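Local coordinates for protein inositol 2-dehydrogenase/D-chiro-inositol 3-dehydrogenase (Lactobacillus casei, PDB 4MIY) that oxidises myo-inositol and D-chiro-inositol to their keto forms with NAD as hydride acceptor, at residues 93-96 with 97-101; 81-84 with 85-89; 172-175 with 176-180. All coordinates share one frame; numbering follows the deposited sequence.

Overall arrangement
Followed from the N terminus, the three contacts come in series, none nested in or crossing another; each joins neighbouring residues of one continuous piece of chain, so none closes a long loop. Interaction 2 comes first, at the C-terminal end of helix 79-86. The chain then enters strand 92-95 of the parallel Rossmann sheet, and interaction 1 forms where that strand gives way to the loop beside the nicotinamide ribose; Ile93 packs on Ala86 and Leu87, and Thr95 on Val83. Interaction 3 lies in helix 168-185 of the C-terminal alpha/beta domain. It meets interaction 1 through a long, weak ion pair between Lys97 and Asp172 and through Lys97 against His176, so the two domains touch beside NAD.

Interaction 1. Residues 93-96 with 97-101; sequences IFTE and KPLAT. With NAD (nicotinamide-adenine-dinucleotide), chain E.
Glu96 and Lys97 meet at the end of strand 92-95, where the main chain leaves the parallel sheet and runs alongside the nicotinamide half of NAD. The carboxylate of Glu96 folds back on its own strand end: Lys97 N donates to Glu96 OE1 over 3.2 Å, a bent bond (140°) that reaches the oxygen on its anti side and out of the carboxylate plane. Glu96 OE1 also lies 2.9 Å from the carboxamide oxygen O7N of NAD, while OE2 bonds to His17.

The side chain of Lys97 can be followed outward along the coenzyme. Its CB stays near the Glu96 carbonyl carbon simply because the residues are adjacent; CG makes the first real contacts. Set between the backbone N and the carbonyl carbon (chi1 43°), CG comes 3.6 Å from Glu96 OE1 and equally near O7N of NAD. Bends at chi2 and chi3 then carry CD past C2N of the nicotinamide and CE to the ribose hydroxyl O2D. At the tip, Lys97 NZ gives O2D a weak bond of 3.3 Å and makes a long, weak ion pair with Asp172.

Next in the chain is Pro98, joined by a cis peptide bond; Glu96, Lys97 and Pro98 form the Glu-Lys-Pro motif of Gfo/Idh/MocA dehydrogenases. Back on the strand, Thr95 OG1 donates to Glu96 O at 3.0 Å, in the carbonyl plane on a lone pair, and Thr95 CG2 packs on Leu99 CD1 at 4.2 Å.

The ribose is held from the backbone as well: Lys97 O accepts from O3D at 3.0 Å and, weakly, from O2D. As O2D also takes the weak bond from NZ, Lys97 fixes the ribose through both main chain and side chain.

Interaction 2. Residues 81-84 with 85-89; sequences ATVL and KALDT
The helix of a beta-alpha-beta crossover, between strands 69-72 and 92-95 of the Rossmann fold, ends in this contact. Val83 and Leu87, one turn apart, lie side by side and point the same way, with Val83 CG1 4.1 Å from Leu87 CD1. Leu87 carries CG beside its backbone N (chi1 -71°), which leaves that atom over the preceding turn, 3.2 Å from Val83 O. The same carbonyl accepts Leu87 N at 3.0 Å and, weakly, Ala86 N. Earlier i to i+4 bonds run from Lys85 N to Ala81 O and from Ala86 N to Thr82 O; the aliphatic part of Lys85 leans back along the helix, its CG 3.6 Å from Ala81 O.

In the crossover, Val83 and Leu87 pack on strand 92-95 at Thr95 and Ile93, and on helix 103-113, Val83 at Ile109 and Leu87 at Lys112 and Glu113. A type I beta turn from Ala86 to Thr89 follows, closed by Thr89 N on Ala86 O at 3.0 Å. Thr89 OG1 also approaches Ala86 O, at a doubtful, unusually short 2.5 Å, and accepts from Lys91 N. Lys112 NZ bonds to Leu84 O and forms a salt bridge with Asp88 OD1.

Interaction 3. Residues 172-175 with 176-180; sequences DTLI and HEIDE
Ile175 lays its CG2 methyl over one face of the His176 ring, a CH-pi contact 4.3 Å from the ring centroid and offset toward the rim. At the ring edge, near its plane, lies Thr173 O, which also accepts a weak bond from His176 N. A water donates to Asp172 O at 2.7 Å and meets His176 NE2 weakly, linking the ring to the turn before; His176 itself lines the NAD pocket.

The backbone behind this shell departs from a regular helix: a wider pi-type turn spans 172-174, and a kink follows at His176 and Glu177. Regular bonding resumes with Ile178 N to Leu174 O (2.9 Å) and Asp179 N to Ile175 O. Leu174, with CG anti to its N (chi1 -174°), crosses Ile178 at about a right angle, CG to CD1 4.1 Å, and sets CD1 3.9 Å from Glu177 CB. Shortening Leu174 to an alanine would probably open a gap beside Ile178 CD1 and Glu177 CB.

Arg127 holds Glu177 and Glu180 by salt bridges, Arg128 holds Asp179, and His155 ND1 bonds to Glu177 OE1. Helix 168-185 packs on strand 223-229 through Leu174 and Thr173, and on helix 304-323 through Ile175 and Ile178.

Interaction 1. Residues 93-96 with 97-101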
loop_
_atom_site.group_PDB
_atom_site.type_symbol
_atom_site.label_atom_id
_atom_site.label_comp_id
_atom_site.label_asym_id
_atom_site.label_seq_id
_atom_site.Cartn_x
_atom_site.Cartn_y
_atom_site.Cartn_z
ATOM N N ILE A 93 -35.006 -24.233 3.037
ATOM C CA ILE A 93 -35.278 -23.155 2.112
ATOM C C ILE A 93 -34.113 -22.137 2.093
ATOM O O ILE A 93 -33.783 -21.548 3.102
ATOM C CB ILE A 93 -36.535 -22.411 2.541
ATOM C CG1 ILE A 93 -37.739 -23.349 2.586
ATOM C CG2 ILE A 93 -36.805 -21.252 1.619
ATOM C CD1 ILE A 93 -38.805 -22.834 3.481
ATOM N N PHE A 94 -33.525 -22.003 0.914
ATOM C CA PHE A 94 -32.588 -20.937 0.599
ATOM C C PHE A 94 -33.295 -19.977 -0.336
ATOM O O PHE A 94 -33.588 -20.304 -1.431
ATOM C CB PHE A 94 -31.330 -21.487 -0.075
ATOM C CG PHE A 94 -30.254 -20.449 -0.306
ATOM C CD1 PHE A 94 -30.277 -19.666 -1.422
ATOM C CD2 PHE A 94 -29.249 -20.260 0.606
ATOM C CE1 PHE A 94 -29.321 -18.732 -1.634
ATOM C CE2 PHE A 94 -28.296 -19.308 0.399
ATOM C CZ PHE A 94 -28.332 -18.554 -0.711
ATOM N N THR A 95 -33.564 -18.795 0.162
ATOM C CA THR A 95 -34.121 -17.763 -0.676
ATOM C C THR A 95 -33.091 -16.682 -0.925
ATOM O O THR A 95 -32.433 -16.248 -0.027
ATOM C CB THR A 95 -35.426 -17.173 -0.113
ATOM O OG1 THR A 95 -35.971 -16.252 -1.034
ATOM C CG2 THR A 95 -35.213 -16.522 1.159
ATOM N N GLU A 96 -32.952 -16.305 -2.173
ATOM C CA GLU A 96 -32.234 -15.092 -2.443
ATOM C C GLU A 96 -32.896 -13.902 -1.759
ATOM O O GLU A 96 -34.046 -13.940 -1.417
ATOM C CB GLU A 96 -32.071 -14.860 -3.938
ATOM C CG GLU A 96 -30.807 -15.462 -4.526
ATOM C CD GLU A 96 -29.537 -14.935 -3.867
ATOM O OE1 GLU A 96 -29.581 -13.872 -3.266
ATOM O OE2 GLU A 96 -28.531 -15.595 -3.953
ATOM N N LYS A 97 -32.124 -12.846 -1.569
ATOM C CA LYS A 97 -32.655 -11.579 -1.169
ATOM C C LYS A 97 -33.607 -11.081 -2.229
ATOM O O LYS A 97 -33.415 -11.359 -3.364
ATOM C CB LYS A 97 -31.534 -10.563 -1.010
ATOM C CG LYS A 97 -30.548 -10.648 -2.099
ATOM C CD LYS A 97 -30.236 -9.359 -2.756
ATOM C CE LYS A 97 -31.431 -8.644 -3.221
ATOM N NZ LYS A 97 -31.070 -7.852 -4.414
ATOM N N PRO A 98 -34.650 -10.358 -1.807
ATOM C CA PRO A 98 -35.073 -10.128 -0.438
ATOM C C PRO A 98 -35.909 -11.298 0.095
ATOM O O PRO A 98 -36.353 -12.098 -0.679
ATOM C CB PRO A 98 -35.970 -8.908 -0.580
ATOM C CG PRO A 98 -36.536 -9.103 -1.837
ATOM C CD PRO A 98 -35.545 -9.666 -2.726
ATOM N N LEU A 99 -36.129 -11.342 1.383
ATOM C CA LEU A 99 -37.069 -12.301 1.933
ATOM C C LEU A 99 -38.470 -12.044 1.343
ATOM O O LEU A 99 -39.228 -12.944 1.110
ATOM C CB LEU A 99 -37.066 -12.212 3.439
ATOM C CG LEU A 99 -38.025 -13.160 4.152
ATOM C CD1 LEU A 99 -37.568 -14.569 3.967
ATOM C CD2 LEU A 99 -38.114 -12.776 5.540
ATOM N N ALA A 100 -38.718 -10.784 1.050
ATOM C CA ALA A 100 -39.988 -10.292 0.604
ATOM C C ALA A 100 -39.779 -8.841 0.241
ATOM O O ALA A 100 -38.875 -8.223 0.718
ATOM C CB ALA A 100 -40.939 -10.356 1.703
ATOM N N THR A 101 -40.667 -8.308 -0.566
ATOM C CA THR A 101 -40.528 -6.954 -1.063
ATOM C C THR A 101 -41.265 -5.978 -0.198
ATOM O O THR A 101 -41.130 -4.783 -0.351
ATOM C CB THR A 101 -40.985 -6.823 -2.473
ATOM O OG1 THR A 101 -42.263 -7.433 -2.614
ATOM C CG2 THR A 101 -40.031 -7.437 -3.394
HETATM P PA NAD E . -33.892 -12.838 -13.547
HETATM O O1A NAD E . -34.982 -11.979 -13.964
HETATM O O2A NAD E . -32.854 -13.183 -14.401
HETATM O O5B NAD E . -34.412 -14.297 -13.215
HETATM C C5B NAD E . -35.522 -14.575 -12.463
HETATM C C4B NAD E . -36.210 -15.828 -13.022
HETATM O O4B NAD E . -37.351 -16.029 -12.232
HETATM C C3B NAD E . -36.816 -15.664 -14.409
HETATM O O3B NAD E . -36.459 -16.725 -15.195
HETATM C C2B NAD E . -38.302 -15.583 -14.193
HETATM O O2B NAD E . -39.043 -16.093 -15.275
HETATM C C1B NAD E . -38.480 -16.454 -13.008
HETATM N N9A NAD E . -39.671 -16.202 -12.228
HETATM C C8A NAD E . -40.233 -15.070 -11.941
HETATM N N7A NAD E . -41.266 -15.210 -11.121
HETATM C C5A NAD E . -41.370 -16.500 -10.867
HETATM C C6A NAD E . -42.244 -17.375 -10.112
HETATM N N6A NAD E . -43.243 -16.941 -9.384
HETATM N N1A NAD E . -41.949 -18.654 -10.110
HETATM C C2A NAD E . -40.985 -19.162 -10.783
HETATM N N3A NAD E . -40.174 -18.437 -11.524
HETATM C C4A NAD E . -40.322 -17.129 -11.587
HETATM O O3 NAD E . -33.440 -12.205 -12.171
HETATM P PN NAD E . -32.138 -12.629 -11.273
HETATM O O1N NAD E . -31.080 -11.656 -11.514
HETATM O O2N NAD E . -31.713 -13.934 -11.620
HETATM O O5D NAD E . -32.559 -12.376 -9.830
HETATM C C5D NAD E . -33.321 -13.352 -9.164
HETATM C C4D NAD E . -33.299 -13.136 -7.686
HETATM O O4D NAD E . -31.950 -13.249 -7.270
HETATM C C3D NAD E . -33.792 -11.776 -7.324
HETATM O O3D NAD E . -34.463 -11.875 -6.107
HETATM C C2D NAD E . -32.469 -11.029 -7.176
HETATM O O2D NAD E . -32.685 -9.990 -6.300
HETATM C C1D NAD E . -31.586 -12.085 -6.575
HETATM N N1N NAD E . -30.165 -11.788 -6.754
HETATM C C2N NAD E . -29.368 -11.706 -5.692
HETATM C C3N NAD E . -28.029 -11.386 -5.782
HETATM C C7N NAD E . -27.157 -11.319 -4.549
HETATM O O7N NAD E . -27.440 -11.896 -3.548
HETATM N N7N NAD E . -26.087 -10.644 -4.668
HETATM C C4N NAD E . -27.495 -11.202 -7.046
HETATM C C5N NAD E . -28.353 -11.310 -8.117
HETATM C C6N NAD E . -29.682 -11.591 -7.938
#

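Interaction 2. Residues 81-84 with 85-89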
loop_
_atom_site.group_PDB
_atom_site.type_symbol
_atom_site.label_atom_id
_atom_site.label_comp_id
_atom_site.label_asym_id
_atom_site.label_seq_id
_atom_site.Cartn_x
_atom_site.Cartn_y
_atom_site.Cartn_z
ATOM N N ALA A 81 -44.570 -15.509 -1.340
ATOM C CA ALA A 81 -45.635 -16.478 -1.444
ATOM C C ALA A 81 -45.048 -17.838 -1.576
ATOM O O ALA A 81 -45.541 -18.788 -1.036
ATOM C CB ALA A 81 -46.471 -16.185 -2.630
ATOM N N THR A 82 -43.965 -17.910 -2.314
ATOM C CA THR A 82 -43.299 -19.160 -2.538
ATOM C C THR A 82 -42.697 -19.683 -1.240
ATOM O O THR A 82 -42.786 -20.847 -0.956
ATOM C CB THR A 82 -42.261 -19.010 -3.605
ATOM O OG1 THR A 82 -42.898 -18.732 -4.838
ATOM C CG2 THR A 82 -41.410 -20.285 -3.750
ATOM N N VAL A 83 -42.101 -18.808 -0.463
ATOM C CA VAL A 83 -41.546 -19.167 0.803
ATOM C C VAL A 83 -42.626 -19.641 1.741
ATOM O O VAL A 83 -42.437 -20.576 2.484
ATOM C CB VAL A 83 -40.717 -18.016 1.420
ATOM C CG1 VAL A 83 -40.339 -18.307 2.757
ATOM C CG2 VAL A 83 -39.452 -17.782 0.590
ATOM N N LEU A 84 -43.774 -18.990 1.707
ATOM C CA LEU A 84 -44.884 -19.419 2.527
ATOM C C LEU A 84 -45.409 -20.763 2.064
ATOM O O LEU A 84 -45.774 -21.539 2.863
ATOM C CB LEU A 84 -46.007 -18.397 2.551
ATOM C CG LEU A 84 -45.705 -17.020 3.089
ATOM C CD1 LEU A 84 -46.752 -16.087 2.638
ATOM C CD2 LEU A 84 -45.645 -17.052 4.543
ATOM N N LYS A 85 -45.381 -21.049 0.804
ATOM C CA LYS A 85 -45.746 -22.382 0.379
ATOM C C LYS A 85 -44.776 -23.458 0.788
ATOM O O LYS A 85 -45.143 -24.552 1.096
ATOM C CB LYS A 85 -45.873 -22.442 -1.103
ATOM C CG LYS A 85 -47.150 -21.897 -1.642
ATOM C CD LYS A 85 -46.920 -21.537 -3.015
ATOM C CE LYS A 85 -48.163 -21.434 -3.750
ATOM N NZ LYS A 85 -48.221 -20.029 -4.045
ATOM N N ALA A 86 -43.502 -23.135 0.814
ATOM C CA ALA A 86 -42.495 -24.114 1.159
ATOM C C ALA A 86 -42.517 -24.387 2.648
ATOM O O ALA A 86 -42.141 -25.446 3.092
ATOM C CB ALA A 86 -41.118 -23.622 0.695
ATOM N N LEU A 87 -42.991 -23.424 3.415
ATOM C CA LEU A 87 -43.125 -23.601 4.836
ATOM C C LEU A 87 -44.262 -24.543 5.258
ATOM O O LEU A 87 -44.344 -24.888 6.396
ATOM C CB LEU A 87 -43.274 -22.278 5.526
ATOM C CG LEU A 87 -42.036 -21.411 5.564
ATOM C CD1 LEU A 87 -42.400 -20.004 5.862
ATOM C CD2 LEU A 87 -41.134 -21.943 6.623
ATOM N N ASP A 88 -45.119 -24.888 4.324
ATOM C CA ASP A 88 -46.098 -25.945 4.529
ATOM C C ASP A 88 -45.484 -27.324 4.325
ATOM O O ASP A 88 -46.118 -28.296 4.614
ATOM C CB ASP A 88 -47.255 -25.802 3.556
ATOM C CG ASP A 88 -48.139 -24.629 3.858
ATOM O OD1 ASP A 88 -48.243 -24.201 5.014
ATOM O OD2 ASP A 88 -48.721 -24.149 2.909
ATOM N N THR A 89 -44.271 -27.397 3.782
ATOM C CA THR A 89 -43.500 -28.619 3.731
ATOM C C THR A 89 -42.450 -28.627 4.818
ATOM O O THR A 89 -42.384 -27.735 5.616
ATOM C CB THR A 89 -42.750 -28.754 2.464
ATOM O OG1 THR A 89 -41.663 -27.826 2.453
ATOM C CG2 THR A 89 -43.617 -28.489 1.303
#

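Interaction 3. Residues 172-175 with 176-180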
loop_
_atom_site.group_PDB
_atom_site.type_symbol
_atom_site.label_atom_id
_atom_site.label_comp_id
_atom_site.label_asym_id
_atom_site.label_seq_id
_atom_site.Cartn_x
_atom_site.Cartn_y
_atom_site.Cartn_z
ATOM N N ASP A 172 -31.526 -3.165 -4.174
ATOM C CA ASP A 172 -30.579 -4.007 -4.863
ATOM C C ASP A 172 -29.119 -3.768 -4.427
ATOM O O ASP A 172 -28.315 -4.637 -4.477
ATOM C CB ASP A 172 -30.704 -3.858 -6.376
ATOM C CG ASP A 172 -31.929 -4.564 -6.939
ATOM O OD1 ASP A 172 -32.612 -5.261 -6.184
ATOM O OD2 ASP A 172 -32.193 -4.432 -8.117
ATOM N N THR A 173 -28.857 -2.560 -3.991
ATOM C CA THR A 173 -27.517 -2.105 -3.736
ATOM C C THR A 173 -27.240 -1.906 -2.239
ATOM O O THR A 173 -26.549 -2.677 -1.657
ATOM C CB THR A 173 -27.229 -0.878 -4.597
ATOM O OG1 THR A 173 -27.413 -1.218 -5.969
ATOM C CG2 THR A 173 -25.809 -0.394 -4.409
ATOM N N LEU A 174 -27.847 -0.916 -1.618
ATOM C CA LEU A 174 -27.625 -0.682 -0.204
ATOM C C LEU A 174 -28.065 -1.835 0.709
ATOM O O LEU A 174 -27.645 -1.940 1.805
ATOM C CB LEU A 174 -28.291 0.638 0.237
ATOM C CG LEU A 174 -28.047 1.138 1.654
ATOM C CD1 LEU A 174 -26.588 1.517 1.919
ATOM C CD2 LEU A 174 -28.944 2.326 1.941
ATOM N N ILE A 175 -28.924 -2.666 0.193
ATOM C CA ILE A 175 -29.461 -3.768 0.958
ATOM C C ILE A 175 -28.359 -4.631 1.557
ATOM O O ILE A 175 -28.513 -5.163 2.604
ATOM C CB ILE A 175 -30.455 -4.608 0.112
ATOM C CG1 ILE A 175 -31.315 -5.526 0.997
ATOM C CG2 ILE A 175 -29.756 -5.353 -0.970
ATOM C CD1 ILE A 175 -32.225 -4.813 1.812
ATOM N N HIS A 176 -27.246 -4.719 0.860
ATOM C CA HIS A 176 -26.106 -5.473 1.306
ATOM C C HIS A 176 -25.464 -4.869 2.548
ATOM O O HIS A 176 -25.163 -5.553 3.468
ATOM C CB HIS A 176 -25.103 -5.651 0.167
ATOM C CG HIS A 176 -25.611 -6.533 -0.914
ATOM N ND1 HIS A 176 -25.754 -7.883 -0.746
ATOM C CD2 HIS A 176 -26.059 -6.261 -2.153
ATOM C CE1 HIS A 176 -26.242 -8.412 -1.846
ATOM N NE2 HIS A 176 -26.415 -7.450 -2.725
ATOM N N GLU A 177 -25.325 -3.564 2.547
ATOM C CA GLU A 177 -24.852 -2.875 3.713
ATOM C C GLU A 177 -25.887 -2.921 4.831
ATOM O O GLU A 177 -25.550 -2.999 5.970
ATOM C CB GLU A 177 -24.499 -1.427 3.377
ATOM C CG GLU A 177 -23.181 -1.211 2.633
ATOM C CD GLU A 177 -23.176 -1.644 1.181
ATOM O OE1 GLU A 177 -24.214 -1.635 0.547
ATOM O OE2 GLU A 177 -22.111 -2.018 0.720
ATOM N N ILE A 178 -27.154 -2.866 4.465
ATOM C CA ILE A 178 -28.216 -2.945 5.444
ATOM C C ILE A 178 -28.172 -4.238 6.231
ATOM O O ILE A 178 -28.266 -4.213 7.415
ATOM C CB ILE A 178 -29.578 -2.742 4.809
ATOM C CG1 ILE A 178 -29.806 -1.253 4.540
ATOM C CG2 ILE A 178 -30.643 -3.256 5.714
ATOM C CD1 ILE A 178 -30.916 -0.999 3.569
ATOM N N ASP A 179 -27.954 -5.355 5.564
ATOM C CA ASP A 179 -27.777 -6.581 6.284
ATOM C C ASP A 179 -26.454 -6.660 7.040
ATOM O O ASP A 179 -26.385 -7.173 8.128
ATOM C CB ASP A 179 -27.898 -7.780 5.392
ATOM C CG ASP A 179 -27.554 -9.056 6.118
ATOM O OD1 ASP A 179 -28.379 -9.563 6.872
ATOM O OD2 ASP A 179 -26.438 -9.511 5.965
ATOM N N GLU A 180 -25.416 -6.121 6.445
ATOM C CA GLU A 180 -24.053 -6.272 6.946
ATOM C C GLU A 180 -23.758 -5.543 8.235
ATOM O O GLU A 180 -23.138 -6.067 9.091
ATOM C CB GLU A 180 -23.093 -5.757 5.866
ATOM C CG GLU A 180 -21.655 -5.961 6.108
ATOM C CD GLU A 180 -20.821 -5.384 4.993
ATOM O OE1 GLU A 180 -20.902 -5.865 3.889
ATOM O OE2 GLU A 180 -20.091 -4.446 5.273
HETATM O O HOH W 1 -28.724 -7.270 -5.130
#